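Local coordinates for valine-pyruvate aminotransferase (Salmonella typhimurium, PDB 3G7Q), which transfers an amino group between L-valine and pyruvate, using pyridoxal 5'-phosphate as cofactor, and is involved in alanine biosynthesis, at residues Y50-M58 with M285-R296; P215-F226 with N241-K250. All blocks are in the same frame, centred on the assembly; numbering follows the deposited sequence.

Contact 1 of 2, residues Y50-M58 with M285-R296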
loop_
_atom_site.group_PDB
_atom_site.type_symbol
_atom_site.label_atom_id
_atom_site.label_comp_id
_atom_site.label_asym_id
_atom_site.label_seq_id
_atom_site.Cartn_x
_atom_site.Cartn_y
_atom_site.Cartn_z
ATOM N N TYR A 50 22.926 9.355 10.580
ATOM C CA TYR A 50 21.791 9.948 11.270
ATOM C C TYR A 50 20.690 8.912 11.503
ATOM O O TYR A 50 20.218 8.761 12.614
ATOM C CB TYR A 50 21.200 11.123 10.476
ATOM C CG TYR A 50 19.992 11.687 11.164
ATOM C CD1 TYR A 50 20.119 12.651 12.170
ATOM C CD2 TYR A 50 18.713 11.235 10.837
ATOM C CE1 TYR A 50 19.004 13.148 12.820
ATOM C CE2 TYR A 50 17.606 11.710 11.494
ATOM C CZ TYR A 50 17.743 12.669 12.472
ATOM O OH TYR A 50 16.618 13.136 13.103
ATOM N N PHE A 51 20.280 8.203 10.453
ATOM C CA PHE A 51 19.219 7.190 10.617
ATOM C C PHE A 51 19.618 6.056 11.553
ATOM O O PHE A 51 18.776 5.541 12.309
ATOM C CB PHE A 51 18.782 6.622 9.276
ATOM C CG PHE A 51 18.118 7.642 8.351
ATOM C CD1 PHE A 51 17.079 8.455 8.794
ATOM C CD2 PHE A 51 18.463 7.707 7.021
ATOM C CE1 PHE A 51 16.462 9.365 7.930
ATOM C CE2 PHE A 51 17.847 8.641 6.158
ATOM C CZ PHE A 51 16.854 9.469 6.630
ATOM N N GLN A 52 20.882 5.638 11.504
ATOM C CA GLN A 52 21.343 4.585 12.404
ATOM C C GLN A 52 21.220 5.021 13.864
ATOM O O GLN A 52 20.768 4.246 14.734
ATOM C CB GLN A 52 22.773 4.160 12.066
ATOM C CG GLN A 52 23.350 3.116 12.997
ATOM C CD GLN A 52 22.569 1.799 13.006
ATOM O OE1 GLN A 52 22.022 1.380 11.982
ATOM N NE2 GLN A 52 22.588 1.125 14.126
ATOM N N THR A 53 21.598 6.260 14.153
ATOM C CA THR A 53 21.496 6.768 15.512
ATOM C C THR A 53 20.033 6.940 15.919
ATOM O O THR A 53 19.650 6.617 17.032
ATOM C CB THR A 53 22.252 8.112 15.651
ATOM O OG1 THR A 53 23.615 7.897 15.285
ATOM C CG2 THR A 53 22.176 8.656 17.084
ATOM N N LEU A 54 19.220 7.466 15.012
ATOM C CA LEU A 54 17.814 7.652 15.304
ATOM C C LEU A 54 17.139 6.306 15.608
ATOM O O LEU A 54 16.382 6.175 16.574
ATOM C CB LEU A 54 17.124 8.304 14.129
ATOM C CG LEU A 54 15.645 8.611 14.295
ATOM C CD1 LEU A 54 15.409 9.610 15.468
ATOM C CD2 LEU A 54 15.079 9.131 12.982
ATOM N N LEU A 55 17.409 5.321 14.769
ATOM C CA LEU A 55 16.814 3.991 14.973
ATOM C C LEU A 55 17.277 3.387 16.284
ATOM O O LEU A 55 16.495 2.758 17.006
ATOM C CB LEU A 55 17.162 3.093 13.790
ATOM C CG LEU A 55 16.402 3.433 12.498
ATOM C CD1 LEU A 55 17.044 2.730 11.304
ATOM C CD2 LEU A 55 14.881 3.070 12.614
ATOM N N THR A 56 18.555 3.574 16.609
ATOM C CA THR A 56 19.082 3.074 17.870
ATOM C C THR A 56 18.319 3.693 19.033
ATOM O O THR A 56 17.892 2.976 19.958
ATOM C CB THR A 56 20.604 3.318 17.982
ATOM O OG1 THR A 56 21.274 2.553 16.961
ATOM C CG2 THR A 56 21.125 2.930 19.372
ATOM N N ASP A 57 18.103 5.003 18.994
ATOM C CA ASP A 57 17.360 5.677 20.070
ATOM C C ASP A 57 15.915 5.206 20.161
ATOM O O ASP A 57 15.389 4.991 21.252
ATOM C CB ASP A 57 17.325 7.189 19.856
ATOM C CG ASP A 57 18.696 7.844 19.967
ATOM O OD1 ASP A 57 19.636 7.244 20.524
ATOM O OD2 ASP A 57 18.820 8.975 19.486
HETATM N N MSE A 58 15.278 5.077 18.997
HETATM C CA MSE A 58 13.876 4.656 18.931
HETATM C C MSE A 58 13.656 3.228 19.395
HETATM O O MSE A 58 12.652 2.955 20.045
HETATM C CB MSE A 58 13.316 4.861 17.519
HETATM C CG MSE A 58 13.199 6.321 17.135
HETATM SE SE MSE A 58 12.563 6.540 15.324
HETATM C CE MSE A 58 10.668 5.844 15.561
HETATM N N MSE A 285 6.615 2.459 10.762
HETATM C CA MSE A 285 7.971 2.927 10.995
HETATM C C MSE A 285 8.243 4.324 10.372
HETATM O O MSE A 285 8.824 5.192 11.025
HETATM C CB MSE A 285 8.949 1.876 10.503
HETATM C CG MSE A 285 10.242 1.892 11.228
HETATM SE SE MSE A 285 10.062 1.439 13.137
HETATM C CE MSE A 285 11.398 2.460 13.465
ATOM N N GLY A 286 7.775 4.528 9.141
ATOM C CA GLY A 286 7.911 5.828 8.445
ATOM C C GLY A 286 7.294 6.965 9.237
ATOM O O GLY A 286 8.000 7.916 9.590
ATOM N N PRO A 287 5.978 6.895 9.495
ATOM C CA PRO A 287 5.358 7.922 10.317
ATOM C C PRO A 287 6.043 8.159 11.662
ATOM O O PRO A 287 6.174 9.324 12.069
ATOM C CB PRO A 287 3.931 7.407 10.517
ATOM C CG PRO A 287 3.684 6.515 9.347
ATOM C CD PRO A 287 4.997 5.920 8.989
ATOM N N ALA A 288 6.500 7.096 12.334
ATOM C CA ALA A 288 7.144 7.252 13.638
ATOM C C ALA A 288 8.468 7.995 13.493
ATOM O O ALA A 288 8.781 8.900 14.288
ATOM C CB ALA A 288 7.343 5.878 14.341
HETATM N N MSE A 289 9.239 7.636 12.477
HETATM C CA MSE A 289 10.508 8.314 12.224
HETATM C C MSE A 289 10.288 9.780 11.891
HETATM O O MSE A 289 11.034 10.635 12.357
HETATM C CB MSE A 289 11.283 7.624 11.101
HETATM C CG MSE A 289 11.783 6.253 11.542
HETATM SE SE MSE A 289 12.625 5.358 10.080
HETATM C CE MSE A 289 14.412 6.227 10.092
HETATM N N MSE A 290 9.276 10.071 11.079
HETATM C CA MSE A 290 8.953 11.463 10.752
HETATM C C MSE A 290 8.552 12.249 11.990
HETATM O O MSE A 290 8.993 13.381 12.173
HETATM C CB MSE A 290 7.806 11.550 9.759
HETATM C CG MSE A 290 8.170 11.192 8.357
HETATM SE SE MSE A 290 6.777 11.836 7.149
HETATM C CE MSE A 290 6.813 13.332 7.553
ATOM N N CYS A 291 7.709 11.658 12.832
ATOM C CA CYS A 291 7.304 12.338 14.060
ATOM C C CYS A 291 8.528 12.727 14.886
ATOM O O CYS A 291 8.629 13.847 15.398
ATOM C CB CYS A 291 6.404 11.475 14.936
ATOM S SG CYS A 291 4.698 11.382 14.465
ATOM N N GLU A 292 9.458 11.786 15.002
ATOM C CA GLU A 292 10.664 11.994 15.773
ATOM C C GLU A 292 11.546 13.064 15.148
ATOM O O GLU A 292 12.061 13.929 15.863
ATOM C CB GLU A 292 11.418 10.669 15.909
ATOM C CG GLU A 292 12.430 10.598 17.000
ATOM C CD GLU A 292 11.848 10.851 18.401
ATOM O OE1 GLU A 292 10.668 10.539 18.697
ATOM O OE2 GLU A 292 12.600 11.425 19.188
HETATM N N MSE A 293 11.729 13.015 13.824
HETATM C CA MSE A 293 12.545 14.025 13.152
HETATM C C MSE A 293 11.941 15.421 13.300
HETATM O O MSE A 293 12.670 16.401 13.490
HETATM C CB MSE A 293 12.758 13.685 11.665
HETATM C CG MSE A 293 13.659 12.482 11.474
HETATM SE SE MSE A 293 14.037 12.135 9.615
HETATM C CE MSE A 293 12.310 11.516 9.153
ATOM N N ILE A 294 10.615 15.515 13.226
ATOM C CA ILE A 294 9.935 16.813 13.383
ATOM C C ILE A 294 10.103 17.326 14.813
ATOM O O ILE A 294 10.437 18.493 15.030
ATOM C CB ILE A 294 8.451 16.720 13.009
ATOM C CG1 ILE A 294 8.322 16.525 11.501
ATOM C CG2 ILE A 294 7.692 17.983 13.451
ATOM C CD1 ILE A 294 6.945 16.087 11.045
ATOM N N LYS A 295 9.895 16.442 15.780
ATOM C CA LYS A 295 10.074 16.768 17.209
ATOM C C LYS A 295 11.484 17.251 17.532
ATOM O O LYS A 295 11.665 18.179 18.320
ATOM C CB LYS A 295 9.766 15.531 18.049
ATOM C CG LYS A 295 9.903 15.693 19.543
ATOM C CD LYS A 295 9.554 14.384 20.268
ATOM N N ARG A 296 12.484 16.627 16.906
ATOM C CA ARG A 296 13.871 16.997 17.125
ATOM C C ARG A 296 14.332 18.180 16.265
ATOM O O ARG A 296 15.494 18.578 16.357
ATOM C CB ARG A 296 14.772 15.803 16.844
ATOM C CG ARG A 296 14.512 14.612 17.733
ATOM C CD ARG A 296 15.397 13.463 17.362
ATOM N NE ARG A 296 15.107 12.331 18.246
ATOM C CZ ARG A 296 15.957 11.343 18.520
ATOM N NH1 ARG A 296 17.199 11.332 18.031
ATOM N NH2 ARG A 296 15.573 10.370 19.331
#
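M289 is a knob on helix 285-295, seated among F51, L54, L55 and M58 of helix 45-61. Its chain bends at chi3 (80°) and brings the methyl against F51, with M289 CE 3.7 Å from F51 CD1. M58 fits the opposite way, among M285, A288, M289 and E292. Its methyl presses on the alanine, with M58 CE 3.5 Å from A288 CB, while its selenium runs beside M289 CG. L55 extends the apolar patch, placing L55 CD2 3.6 Å from M285 CE. This is knobs-into-holes packing of two helices that cross nearly at right angles (101°). It lies close to the dimer interface, because L68 of the second subunit packs on both L55 and M289. Further along, M293 has two conformers, so its contacts are less certain; in one of them its selenium lies at the edge of the F51 ring, a Met-aromatic contact, and its CG meets the edge of the Y50 ring. The hydroxyl of Y50 bonds D298. L54 forks at the polar border. CD2 stays with M289. L54 CD1 covers the centre of one guanidinium face, 3.6 Å from R296 CZ. Acids hold that guanidinium by its edges. R296 NH1 bonds the anti lone pair of D57 OD2 at 3.2 Å (159°). R296 NE and NH2 both grip E292 OE2 side-on, the NE bond being 2.8 Å. E292 OE1 is taken by K63 and Q75.

Contact 2 of 2, residues P215-F226 with N241-K250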
loop_
_atom_site.group_PDB
_atom_site.type_symbol
_atom_site.label_atom_id
_atom_site.label_comp_id
_atom_site.label_asym_id
_atom_site.label_seq_id
_atom_site.Cartn_x
_atom_site.Cartn_y
_atom_site.Cartn_z
ATOM N N PRO A 215 -9.182 20.586 -9.473
ATOM C CA PRO A 215 -7.978 20.734 -8.656
ATOM C C PRO A 215 -6.682 20.840 -9.434
ATOM O O PRO A 215 -6.563 20.297 -10.542
ATOM C CB PRO A 215 -7.922 19.422 -7.863
ATOM C CG PRO A 215 -8.686 18.432 -8.700
ATOM C CD PRO A 215 -9.750 19.225 -9.396
ATOM N N LEU A 216 -5.716 21.518 -8.828
ATOM C CA LEU A 216 -4.350 21.556 -9.341
ATOM C C LEU A 216 -3.559 20.651 -8.427
ATOM O O LEU A 216 -3.437 20.932 -7.251
ATOM C CB LEU A 216 -3.760 22.956 -9.300
ATOM C CG LEU A 216 -2.286 23.099 -9.682
ATOM C CD1 LEU A 216 -2.005 22.496 -11.068
ATOM C CD2 LEU A 216 -1.843 24.597 -9.575
ATOM N N VAL A 217 -3.036 19.559 -8.979
ATOM C CA VAL A 217 -2.324 18.563 -8.206
ATOM C C VAL A 217 -0.838 18.785 -8.437
ATOM O O VAL A 217 -0.399 18.849 -9.590
ATOM C CB VAL A 217 -2.745 17.132 -8.633
ATOM C CG1 VAL A 217 -2.057 16.095 -7.766
ATOM C CG2 VAL A 217 -4.273 16.966 -8.537
ATOM N N ILE A 218 -0.080 18.933 -7.351
ATOM C CA ILE A 218 1.368 19.166 -7.413
ATOM C C ILE A 218 2.127 18.069 -6.665
ATOM O O ILE A 218 1.960 17.887 -5.459
ATOM C CB ILE A 218 1.782 20.537 -6.829
ATOM C CG1 ILE A 218 0.952 21.663 -7.458
ATOM C CG2 ILE A 218 3.291 20.752 -7.039
ATOM C CD1 ILE A 218 1.143 23.078 -6.811
ATOM N N ASP A 219 2.930 17.315 -7.397
ATOM C CA ASP A 219 3.749 16.288 -6.807
ATOM C C ASP A 219 5.051 16.950 -6.317
ATOM O O ASP A 219 5.864 17.401 -7.132
ATOM C CB ASP A 219 4.054 15.202 -7.806
ATOM C CG ASP A 219 4.754 14.015 -7.158
ATOM O OD1 ASP A 219 5.118 14.107 -5.966
ATOM O OD2 ASP A 219 4.889 12.990 -7.838
ATOM N N ASN A 220 5.222 16.985 -4.988
ATOM C CA ASN A 220 6.340 17.644 -4.280
ATOM C C ASN A 220 7.252 16.580 -3.640
ATOM O O ASN A 220 7.891 16.852 -2.625
ATOM C CB ASN A 220 5.762 18.559 -3.217
ATOM C CG ASN A 220 6.745 19.605 -2.640
ATOM O OD1 ASN A 220 7.012 19.639 -1.434
ATOM N ND2 ASN A 220 7.236 20.457 -3.482
ATOM N N ALA A 221 7.390 15.421 -4.269
ATOM C CA ALA A 221 8.290 14.358 -3.767
ATOM C C ALA A 221 9.742 14.791 -3.574
ATOM O O ALA A 221 10.441 14.205 -2.733
ATOM C CB ALA A 221 8.252 13.120 -4.675
ATOM N N TYR A 222 10.207 15.775 -4.351
ATOM C CA TYR A 222 11.579 16.227 -4.276
ATOM C C TYR A 222 11.757 17.628 -3.734
ATOM O O TYR A 222 12.882 18.071 -3.574
ATOM C CB TYR A 222 12.232 16.174 -5.684
ATOM C CG TYR A 222 12.356 14.776 -6.214
ATOM C CD1 TYR A 222 13.442 13.971 -5.870
ATOM C CD2 TYR A 222 11.388 14.239 -7.036
ATOM C CE1 TYR A 222 13.549 12.698 -6.340
ATOM C CE2 TYR A 222 11.500 12.957 -7.515
ATOM C CZ TYR A 222 12.582 12.199 -7.145
ATOM O OH TYR A 222 12.710 10.938 -7.605
ATOM N N GLY A 223 10.664 18.319 -3.448
ATOM C CA GLY A 223 10.729 19.717 -3.086
ATOM C C GLY A 223 10.822 20.061 -1.604
ATOM O O GLY A 223 11.206 19.250 -0.776
ATOM N N VAL A 224 10.507 21.315 -1.332
ATOM C CA VAL A 224 10.560 21.938 -0.023
ATOM C C VAL A 224 9.241 21.715 0.679
ATOM O O VAL A 224 8.209 21.784 0.041
ATOM C CB VAL A 224 10.828 23.463 -0.246
ATOM C CG1 VAL A 224 10.319 24.296 0.867
ATOM C CG2 VAL A 224 12.310 23.685 -0.548
ATOM N N PRO A 225 9.244 21.572 2.011
ATOM C CA PRO A 225 10.330 21.630 2.972
ATOM C C PRO A 225 11.185 20.365 3.108
ATOM O O PRO A 225 12.247 20.449 3.695
ATOM C CB PRO A 225 9.602 21.937 4.298
ATOM C CG PRO A 225 8.269 21.370 4.106
ATOM C CD PRO A 225 7.935 21.523 2.680
ATOM N N PHE A 226 10.719 19.224 2.593
ATOM C CA PHE A 226 11.507 17.985 2.594
ATOM C C PHE A 226 11.131 17.178 1.361
ATOM O O PHE A 226 9.962 17.106 1.021
ATOM C CB PHE A 226 11.293 17.162 3.871
ATOM C CG PHE A 226 9.876 16.759 4.104
ATOM C CD1 PHE A 226 9.384 15.581 3.583
ATOM C CD2 PHE A 226 9.032 17.574 4.843
ATOM C CE1 PHE A 226 8.057 15.224 3.777
ATOM C CE2 PHE A 226 7.734 17.215 5.045
ATOM C CZ PHE A 226 7.249 16.052 4.514
ATOM N N ASN A 241 -7.699 24.806 -3.301
ATOM C CA ASN A 241 -7.905 24.128 -4.588
ATOM C C ASN A 241 -6.652 23.383 -5.053
ATOM O O ASN A 241 -6.587 22.906 -6.194
ATOM C CB ASN A 241 -8.324 25.107 -5.676
ATOM C CG ASN A 241 -8.955 24.418 -6.881
ATOM O OD1 ASN A 241 -9.794 23.555 -6.716
ATOM N ND2 ASN A 241 -8.562 24.809 -8.088
ATOM N N ILE A 242 -5.641 23.318 -4.197
ATOM C CA ILE A 242 -4.414 22.608 -4.537
ATOM C C ILE A 242 -4.337 21.307 -3.752
ATOM O O ILE A 242 -4.727 21.238 -2.586
ATOM C CB ILE A 242 -3.175 23.471 -4.310
ATOM C CG1 ILE A 242 -3.163 24.585 -5.358
ATOM C CG2 ILE A 242 -1.897 22.617 -4.428
ATOM C CD1 ILE A 242 -2.070 25.518 -5.236
ATOM N N ILE A 243 -3.883 20.262 -4.423
ATOM C CA ILE A 243 -3.647 18.964 -3.801
ATOM C C ILE A 243 -2.139 18.766 -3.901
ATOM O O ILE A 243 -1.606 18.677 -4.994
ATOM C CB ILE A 243 -4.399 17.823 -4.496
ATOM C CG1 ILE A 243 -5.926 18.101 -4.542
ATOM C CG2 ILE A 243 -4.145 16.481 -3.763
ATOM C CD1 ILE A 243 -6.693 17.074 -5.376
ATOM N N LEU A 244 -1.469 18.673 -2.757
ATOM C CA LEU A 244 -0.012 18.596 -2.699
ATOM C C LEU A 244 0.438 17.228 -2.198
ATOM O O LEU A 244 0.071 16.855 -1.085
ATOM C CB LEU A 244 0.462 19.719 -1.774
ATOM C CG LEU A 244 1.928 19.955 -1.431
ATOM C CD1 LEU A 244 2.730 20.047 -2.693
ATOM C CD2 LEU A 244 2.024 21.248 -0.594
ATOM N N CYS A 245 1.246 16.507 -2.991
ATOM C CA CYS A 245 1.711 15.169 -2.624
ATOM C C CYS A 245 3.164 15.249 -2.195
ATOM O O CYS A 245 3.993 15.806 -2.920
ATOM C CB CYS A 245 1.575 14.200 -3.782
ATOM S SG CYS A 245 -0.157 14.067 -4.329
HETATM N N MSE A 246 3.456 14.705 -1.017
HETATM C CA MSE A 246 4.800 14.674 -0.469
HETATM C C MSE A 246 5.133 13.235 -0.120
HETATM O O MSE A 246 4.262 12.367 -0.101
HETATM C CB MSE A 246 4.915 15.608 0.742
HETATM C CG MSE A 246 4.596 17.079 0.405
HETATM SE SE MSE A 246 4.842 18.184 1.978
HETATM C CE MSE A 246 7.065 18.382 1.577
ATOM N N SER A 247 6.391 12.975 0.187
ATOM C CA SER A 247 6.809 11.615 0.463
ATOM C C SER A 247 8.037 11.611 1.328
ATOM O O SER A 247 8.790 12.560 1.341
ATOM C CB SER A 247 7.129 10.916 -0.871
ATOM O OG SER A 247 7.605 9.585 -0.659
ATOM N N LEU A 248 8.224 10.531 2.064
ATOM C CA LEU A 248 9.414 10.351 2.886
ATOM C C LEU A 248 10.554 9.656 2.135
ATOM O O LEU A 248 11.701 9.777 2.516
ATOM C CB LEU A 248 9.008 9.494 4.078
ATOM C CG LEU A 248 9.911 9.317 5.275
ATOM C CD1 LEU A 248 10.388 10.637 5.853
ATOM C CD2 LEU A 248 9.091 8.511 6.319
ATOM N N SER A 249 10.261 8.973 1.042
ATOM C CA SER A 249 11.268 8.112 0.406
ATOM C C SER A 249 12.519 8.815 -0.089
ATOM O O SER A 249 13.635 8.313 0.112
ATOM C CB SER A 249 10.649 7.309 -0.744
ATOM O OG SER A 249 10.380 8.131 -1.841
ATOM N N LYS A 250 12.367 10.007 -0.659
ATOM C CA LYS A 250 13.526 10.712 -1.218
ATOM C C LYS A 250 14.396 11.377 -0.136
ATOM O O LYS A 250 15.439 11.968 -0.442
ATOM C CB LYS A 250 13.108 11.637 -2.355
ATOM C CG LYS A 250 12.172 10.967 -3.395
ATOM C CD LYS A 250 12.763 9.717 -4.074
ATOM C CE LYS A 250 11.713 9.036 -4.949
ATOM N NZ LYS A 250 12.289 7.857 -5.618
HETATM O O HOH W 1 8.090 15.342 -0.302
HETATM O O HOH W 2 10.433 12.238 -0.917
#
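F226 and M246 meet through two torsions. F226 holds CG between its backbone N and carbonyl carbon (chi1 59°), and M246 bends at chi3 (84°). M246 CE thus lies over the centre of the F226 ring, 3.7 Å from its centroid, in a CH-pi contact. The segments are neighbouring parallel strands, 216-219 and 242-247, of the seven-stranded mixed sheet of the large domain in this aminotransferase fold. Their ladder runs from L216 N to N241 O through I218 and I243 to the bond of N220 N with C245 O, 2.7 Å. V217, D219, I243 and C245 share one sheet face, where helix 107-118 packs; L216, I218, I242 and L244 share the other. The same M246 methyl is tightly packed, with M246 CE 3.4 Å from P225 CD and 3.3 Å from N220 OD1. D219 OD1 accepts from A221 N in an Asx turn. Two waters bridge the diverging chains. One joins N220 O, F226 O and S247 N; the other donates to A221 O and S247 O and accepts from K250 N. The D-x-A-Y and S-x-S-K sequences ending at Y222 and K250 match the family's cofactor-site motifs, so K250 is probably the lysine that carries pyridoxal phosphate. K250 NZ bonds G39 O here. The lysine chain crosses the Y222 ring obliquely. K250 CG makes an off-centre CH-pi contact with the ring, and K250 CE comes 3.4 Å from Y222 OH.

How the contacts relate
Contact 2 is nested inside contact 1 along the chain: 50-58 comes first, then 215-226, 241-250 and 285-296. Their centres lie about 21 Å apart. Contact 2 joins adjacent strands within the central sheet, near the middle of the chain. Contact 1 joins two helices farther out, beside the second subunit. The two meet at L248, just beyond strand 242-247. L248 CD2 is 3.5 Å from G286 O. L248 CD1 packs on M290 and M293, though both have two conformers and this packing is less certain. Helix 285-295 therefore lies between helix 45-61, which borders the second subunit, and the loop that leads to K250.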